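Local structure of prohead core protein protease (Enterobacteria phage T4, 5JBL) at residues 112-120 and 132-143. The protein is the serine protease of the prohead inner core, activated by autocatalytic cleavage once the prohead is assembled, and processes many prohead proteins. The protein carries 3 engineered substitutions. Numbering follows the deposited sequence.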
ATOM      1  N   PRO C 112       2.515  11.423 -10.502  1.00 15.70           N
ATOM      2  CA  PRO C 112       3.890  10.937 -10.295  1.00 15.45           C
ATOM      3  C   PRO C 112       3.996   9.897  -9.188  1.00 17.16           C
ATOM      4  O   PRO C 112       4.946   9.097  -9.205  1.00 15.22           O
ATOM      5  CB  PRO C 112       4.677  12.219  -9.961  1.00 15.76           C
ATOM      6  CG  PRO C 112       3.641  13.186  -9.438  1.00 20.58           C
ATOM      7  CD  PRO C 112       2.397  12.872 -10.279  1.00 15.72           C
ATOM      8  N   MET C 113       3.055   9.878  -8.236  1.00 16.69           N
ATOM      9  CA  MET C 113       3.023   8.796  -7.253  1.00 18.87           C
ATOM     10  C   MET C 113       2.693   7.454  -7.892  1.00 15.72           C
ATOM     11  O   MET C 113       2.981   6.407  -7.301  1.00 21.08           O
ATOM     12  CB  MET C 113       2.006   9.115  -6.155  1.00 26.87           C
ATOM     13  CG  MET C 113       2.600   9.518  -4.799  1.00 38.17           C
ATOM     14  SD  MET C 113       3.546   8.243  -3.932  1.00 30.32           S
ATOM     15  CE  MET C 113       2.318   6.952  -3.856  1.00 44.89           C
ATOM     16  N   GLN C 114       2.079   7.452  -9.072  1.00 17.96           N
ATOM     17  CA  GLN C 114       1.696   6.223  -9.753  1.00 18.28           C
ATOM     18  C   GLN C 114       2.544   5.941 -10.982  1.00 16.46           C
ATOM     19  O   GLN C 114       2.291   4.961 -11.704  1.00 12.45           O
ATOM     20  CB  GLN C 114       0.214   6.288 -10.116  1.00 21.75           C
ATOM     21  CG  GLN C 114      -0.692   6.343  -8.867  1.00 27.24           C
ATOM     22  CD  GLN C 114      -2.175   6.216  -9.194  1.00 33.77           C
ATOM     23  OE1 GLN C 114      -2.629   5.168  -9.651  1.00 45.85           O
ATOM     24  NE2 GLN C 114      -2.933   7.289  -8.970  1.00 31.99           N
ATOM     25  N   ALA C 115       3.583   6.731 -11.196  1.00 13.47           N
ATOM     26  CA  ALA C 115       4.423   6.588 -12.374  1.00 16.15           C
ATOM     27  C   ALA C 115       5.182   5.265 -12.344  1.00 15.03           C
ATOM     28  O   ALA C 115       5.682   4.831 -11.296  1.00 14.47           O
ATOM     29  CB  ALA C 115       5.399   7.768 -12.462  1.00 14.34           C
ATOM     30  N   ALA C 116       5.231   4.603 -13.505  1.00  9.29           N
ATOM     31  CA  ALA C 116       5.981   3.374 -13.655  1.00 14.20           C
ATOM     32  C   ALA C 116       7.075   3.441 -14.710  1.00 11.09           C
ATOM     33  O   ALA C 116       7.996   2.612 -14.663  1.00 14.82           O
ATOM     34  CB  ALA C 116       5.024   2.198 -13.965  1.00 11.04           C
ATOM     35  N   ILE C 117       7.008   4.384 -15.660  1.00 12.63           N
ATOM     36  CA  ILE C 117       7.995   4.504 -16.724  1.00 11.66           C
ATOM     37  C   ILE C 117       8.266   5.972 -16.983  1.00 12.03           C
ATOM     38  O   ILE C 117       7.473   6.847 -16.633  1.00 13.00           O
ATOM     39  CB  ILE C 117       7.543   3.841 -18.053  1.00 17.01           C
ATOM     40  CG1 ILE C 117       6.257   4.477 -18.575  1.00 21.41           C
ATOM     41  CG2 ILE C 117       7.326   2.381 -17.881  1.00 15.94           C
ATOM     42  CD1 ILE C 117       6.510   5.514 -19.678  1.00 30.04           C
ATOM     43  N   ILE C 118       9.392   6.239 -17.639  1.00 12.33           N
ATOM     44  CA  ILE C 118       9.674   7.569 -18.149  1.00 14.42           C
ATOM     45  C   ILE C 118      10.181   7.432 -19.578  1.00 18.20           C
ATOM     46  O   ILE C 118      11.066   6.618 -19.858  1.00 16.42           O
ATOM     47  CB  ILE C 118      10.668   8.331 -17.249  1.00 12.17           C
ATOM     48  CG1 ILE C 118      10.888   9.748 -17.795  1.00 20.81           C
ATOM     49  CG2 ILE C 118      12.002   7.557 -17.081  1.00 12.20           C
ATOM     50  CD1 ILE C 118      11.591  10.688 -16.829  1.00 18.86           C
ATOM     51  N   ILE C 119       9.604   8.214 -20.486  1.00 11.87           N
ATOM     52  CA  ILE C 119      10.001   8.190 -21.889  1.00 12.42           C
ATOM     53  C   ILE C 119      11.264   9.021 -22.063  1.00 13.89           C
ATOM     54  O   ILE C 119      11.293  10.203 -21.707  1.00 19.05           O
ATOM     55  CB  ILE C 119       8.865   8.713 -22.789  1.00 12.45           C
ATOM     56  CG1 ILE C 119       7.685   7.740 -22.745  1.00 20.13           C
ATOM     57  CG2 ILE C 119       9.382   8.959 -24.234  1.00 13.34           C
ATOM     58  CD1 ILE C 119       6.486   8.143 -23.604  1.00 22.58           C
ATOM     59  N   GLU C 120      12.317   8.406 -22.631  1.00 16.33           N
ATOM     60  CA  GLU C 120      13.588   9.086 -22.854  1.00 17.40           C
ATOM     61  C   GLU C 120      13.747   9.624 -24.267  1.00 18.80           C
ATOM     62  O   GLU C 120      14.528  10.558 -24.470  1.00 21.59           O
ATOM     63  CB  GLU C 120      14.773   8.144 -22.579  1.00 21.25           C
ATOM     64  CG  GLU C 120      14.703   7.495 -21.224  1.00 27.67           C
ATOM     65  CD  GLU C 120      16.027   6.883 -20.809  1.00 33.47           C
ATOM     66  OE1 GLU C 120      16.811   6.478 -21.693  1.00 36.77           O
ATOM     67  OE2 GLU C 120      16.276   6.814 -19.591  1.00 29.44           O
ATOM     68  N   ARG C 132      11.659   5.015 -26.643  1.00 21.17           N
ATOM     69  CA  ARG C 132      12.355   4.225 -25.641  1.00 19.00           C
ATOM     70  C   ARG C 132      11.907   4.713 -24.274  1.00 16.39           C
ATOM     71  O   ARG C 132      11.936   5.917 -24.004  1.00 17.81           O
ATOM     72  CB  ARG C 132      13.880   4.341 -25.804  1.00 24.25           C
ATOM     73  CG  ARG C 132      14.649   3.381 -24.917  1.00 29.18           C
ATOM     74  CD  ARG C 132      16.154   3.473 -25.139  1.00 38.38           C
ATOM     75  NE  ARG C 132      16.712   4.621 -24.444  1.00 47.83           N
ATOM     76  CZ  ARG C 132      17.058   5.759 -25.038  1.00 63.95           C
ATOM     77  NH1 ARG C 132      16.908   5.902 -26.352  1.00 65.79           N
ATOM     78  NH2 ARG C 132      17.559   6.755 -24.317  1.00 68.88           N
ATOM     79  N   ALA C 133      11.444   3.794 -23.434  1.00 16.73           N
ATOM     80  CA  ALA C 133      10.985   4.130 -22.101  1.00 12.79           C
ATOM     81  C   ALA C 133      11.767   3.334 -21.066  1.00 15.14           C
ATOM     82  O   ALA C 133      11.974   2.132 -21.218  1.00 21.67           O
ATOM     83  CB  ALA C 133       9.487   3.851 -21.929  1.00 13.93           C
ATOM     84  N   ARG C 134      12.191   4.010 -20.011  1.00 12.96           N
ATOM     85  CA  ARG C 134      12.873   3.362 -18.899  1.00 14.88           C
ATOM     86  C   ARG C 134      11.863   3.039 -17.804  1.00 11.45           C
ATOM     87  O   ARG C 134      11.027   3.881 -17.452  1.00 14.34           O
ATOM     88  CB  ARG C 134      13.979   4.272 -18.362  1.00 24.97           C
ATOM     89  CG  ARG C 134      14.769   3.677 -17.223  1.00 25.19           C
ATOM     90  CD  ARG C 134      15.780   4.666 -16.673  1.00 26.04           C
ATOM     91  NE  ARG C 134      16.520   4.059 -15.572  1.00 26.35           N
ATOM     92  CZ  ARG C 134      17.743   3.542 -15.664  1.00 30.37           C
ATOM     93  NH1 ARG C 134      18.401   3.575 -16.819  1.00 28.56           N
ATOM     94  NH2 ARG C 134      18.309   2.991 -14.587  1.00 32.78           N
ATOM     95  N   VAL C 135      11.914   1.814 -17.287  1.00 18.97           N
ATOM     96  CA  VAL C 135      11.052   1.418 -16.178  1.00 10.24           C
ATOM     97  C   VAL C 135      11.638   1.970 -14.882  1.00 15.74           C
ATOM     98  O   VAL C 135      12.851   1.890 -14.654  1.00 13.31           O
ATOM     99  CB  VAL C 135      10.903  -0.112 -16.125  1.00 12.36           C
ATOM    100  CG1 VAL C 135      10.079  -0.536 -14.904  1.00 12.46           C
ATOM    101  CG2 VAL C 135      10.248  -0.603 -17.385  1.00 15.06           C
ATOM    102  N   ILE C 136      10.797   2.593 -14.063  1.00 13.48           N
ATOM    103  CA  ILE C 136      11.256   3.176 -12.801  1.00 14.21           C
ATOM    104  C   ILE C 136      11.444   2.053 -11.784  1.00 20.87           C
ATOM    105  O   ILE C 136      10.512   1.303 -11.506  1.00 28.75           O
ATOM    106  CB  ILE C 136      10.261   4.223 -12.289  1.00 20.71           C
ATOM    107  CG1 ILE C 136      10.115   5.331 -13.339  1.00 22.95           C
ATOM    108  CG2 ILE C 136      10.716   4.765 -10.920  1.00 14.55           C
ATOM    109  CD1 ILE C 136       8.961   6.284 -13.112  1.00 10.63           C
ATOM    110  N   GLU C 137      12.656   1.891 -11.268  1.00 19.59           N
ATOM    111  CA  GLU C 137      12.895   0.836 -10.293  1.00 23.03           C
ATOM    112  C   GLU C 137      13.355   1.421  -8.966  1.00 25.31           C
ATOM    113  O   GLU C 137      13.942   2.507  -8.922  1.00 21.71           O
ATOM    114  CB  GLU C 137      13.925  -0.162 -10.802  1.00 21.70           C
ATOM    115  CG  GLU C 137      13.418  -0.974 -11.993  1.00 21.22           C
ATOM    116  CD  GLU C 137      14.313  -2.157 -12.263  1.00 31.62           C
ATOM    117  OE1 GLU C 137      14.229  -3.134 -11.476  1.00 36.18           O
ATOM    118  OE2 GLU C 137      15.128  -2.094 -13.213  1.00 34.33           O
ATOM    119  N   GLY C 138      13.106   0.671  -7.889  1.00 19.64           N
ATOM    120  CA  GLY C 138      13.468   1.083  -6.546  1.00 21.94           C
ATOM    121  C   GLY C 138      12.417   1.890  -5.815  1.00 19.44           C
ATOM    122  O   GLY C 138      12.705   2.427  -4.741  1.00 21.50           O
ATOM    123  N   ASP C 139      11.207   1.991  -6.356  1.00 19.32           N
ATOM    124  CA  ASP C 139      10.197   2.873  -5.792  1.00 20.96           C
ATOM    125  C   ASP C 139       9.251   2.177  -4.831  1.00 22.06           C
ATOM    126  O   ASP C 139       8.425   2.855  -4.219  1.00 33.38           O
ATOM    127  CB  ASP C 139       9.382   3.532  -6.917  1.00 21.79           C
ATOM    128  CG  ASP C 139       8.558   2.532  -7.717  1.00 24.29           C
ATOM    129  OD1 ASP C 139       8.799   1.311  -7.611  1.00 20.25           O
ATOM    130  OD2 ASP C 139       7.648   2.975  -8.462  1.00 16.03           O
ATOM    131  N   HIS C 140       9.356   0.850  -4.689  1.00 19.91           N
ATOM    132  CA  HIS C 140       8.396   0.053  -3.930  1.00 19.35           C
ATOM    133  C   HIS C 140       6.965   0.361  -4.348  1.00 23.43           C
ATOM    134  O   HIS C 140       6.045   0.301  -3.536  1.00 22.04           O
ATOM    135  CB  HIS C 140       8.580   0.235  -2.418  1.00 29.77           C
ATOM    136  CG  HIS C 140       9.933  -0.180  -1.928  1.00 48.50           C
ATOM    137  ND1 HIS C 140      10.250  -1.492  -1.644  1.00 53.53           N
ATOM    138  CD2 HIS C 140      11.059   0.536  -1.695  1.00 53.64           C
ATOM    139  CE1 HIS C 140      11.508  -1.566  -1.246  1.00 54.34           C
ATOM    140  NE2 HIS C 140      12.021  -0.349  -1.267  1.00 58.41           N
ATOM    141  N   GLY C 141       6.765   0.661  -5.629  1.00 19.42           N
ATOM    142  CA  GLY C 141       5.460   1.004  -6.126  1.00 15.94           C
ATOM    143  C   GLY C 141       5.251   0.451  -7.520  1.00 20.67           C
ATOM    144  O   GLY C 141       5.720  -0.645  -7.859  1.00 16.15           O
ATOM    145  N   PRO C 142       4.545   1.211  -8.357  1.00 16.84           N
ATOM    146  CA  PRO C 142       4.220   0.718  -9.703  1.00 15.23           C
ATOM    147  C   PRO C 142       5.425   0.451 -10.576  1.00 16.67           C
ATOM    148  O   PRO C 142       5.352  -0.419 -11.450  1.00 12.16           O
ATOM    149  CB  PRO C 142       3.359   1.849 -10.290  1.00 16.52           C
ATOM    150  CG  PRO C 142       2.760   2.515  -9.064  1.00 18.07           C
ATOM    151  CD  PRO C 142       3.843   2.466  -8.029  1.00 17.73           C
ATOM    152  N   GLY C 143       6.521   1.188 -10.416  1.00 12.31           N
ATOM    153  CA  GLY C 143       7.682   0.881 -11.236  1.00 14.95           C
ATOM    154  C   GLY C 143       8.243  -0.500 -10.936  1.00 14.76           C
ATOM    155  O   GLY C 143       8.527  -1.292 -11.843  1.00 12.38           O
TER
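Glu120 OE1 takes two N-H groups of Arg132. Arg132 NH2 lies 2.7 Å from Glu120 OE1 in a salt bridge, while the bond from Arg132 NE to the same oxygen is weak. NH2 reaches OE1 on its anti lone pair, and the carboxylate and guanidinium planes stand 86° apart. A bend at chi3 (79°) turns the otherwise extended Arg132 chain back to this oxygen. The other oxygen, Glu120 OE2, rests against the aliphatic part of Arg134, 3.6 Å from Arg134 CB, and is hydrogen-bonded to the hydroxyl of Tyr58. The same hydroxyl bonds Arg134 NH1, so Tyr58 ties Glu120 to Arg134.

These side chains stand on an antiparallel beta hairpin of strands 115-125 and 128-135. Ile118 and Arg134 form a hydrogen-bonded pair, with Arg134 N 2.8 Å from Ile118 O and Ile118 N 2.9 Å from Arg134 O. Glu120 N adds a bond to Arg132 O. Ile117, Ile119, Ala133 and Val135 share one face of the sheet. There Ile117 CD1 meets Ala133 CB at 4.1 Å, and Ile117 CG2 lies 4.2 Å from Val135 CG2. Ala116 and Ile117 both face Gly100 on the next strand, a classic beta bulge.

Past the strand, Ile136 N bonds Ala116 O at 2.9 Å, and Ile136 CD1 packs on Ala115 CB. Asp139 then shapes the turn into helix 142-151. Its OD1 accepts from Gly141 N in an Asx turn, and its OD2 takes Gly143 N and a salt bridge from Lys145 of a neighbouring subunit. Pro142 CB lies 4.0 Å from Ala116 CB. Residues 136-143 belong to the homomultimerization region. The chemistry thus joins a hairpin that carries a charged pair across its strands, beside Tyr58, to a turn whose carboxylate serves both the helix start and the pentamer interface.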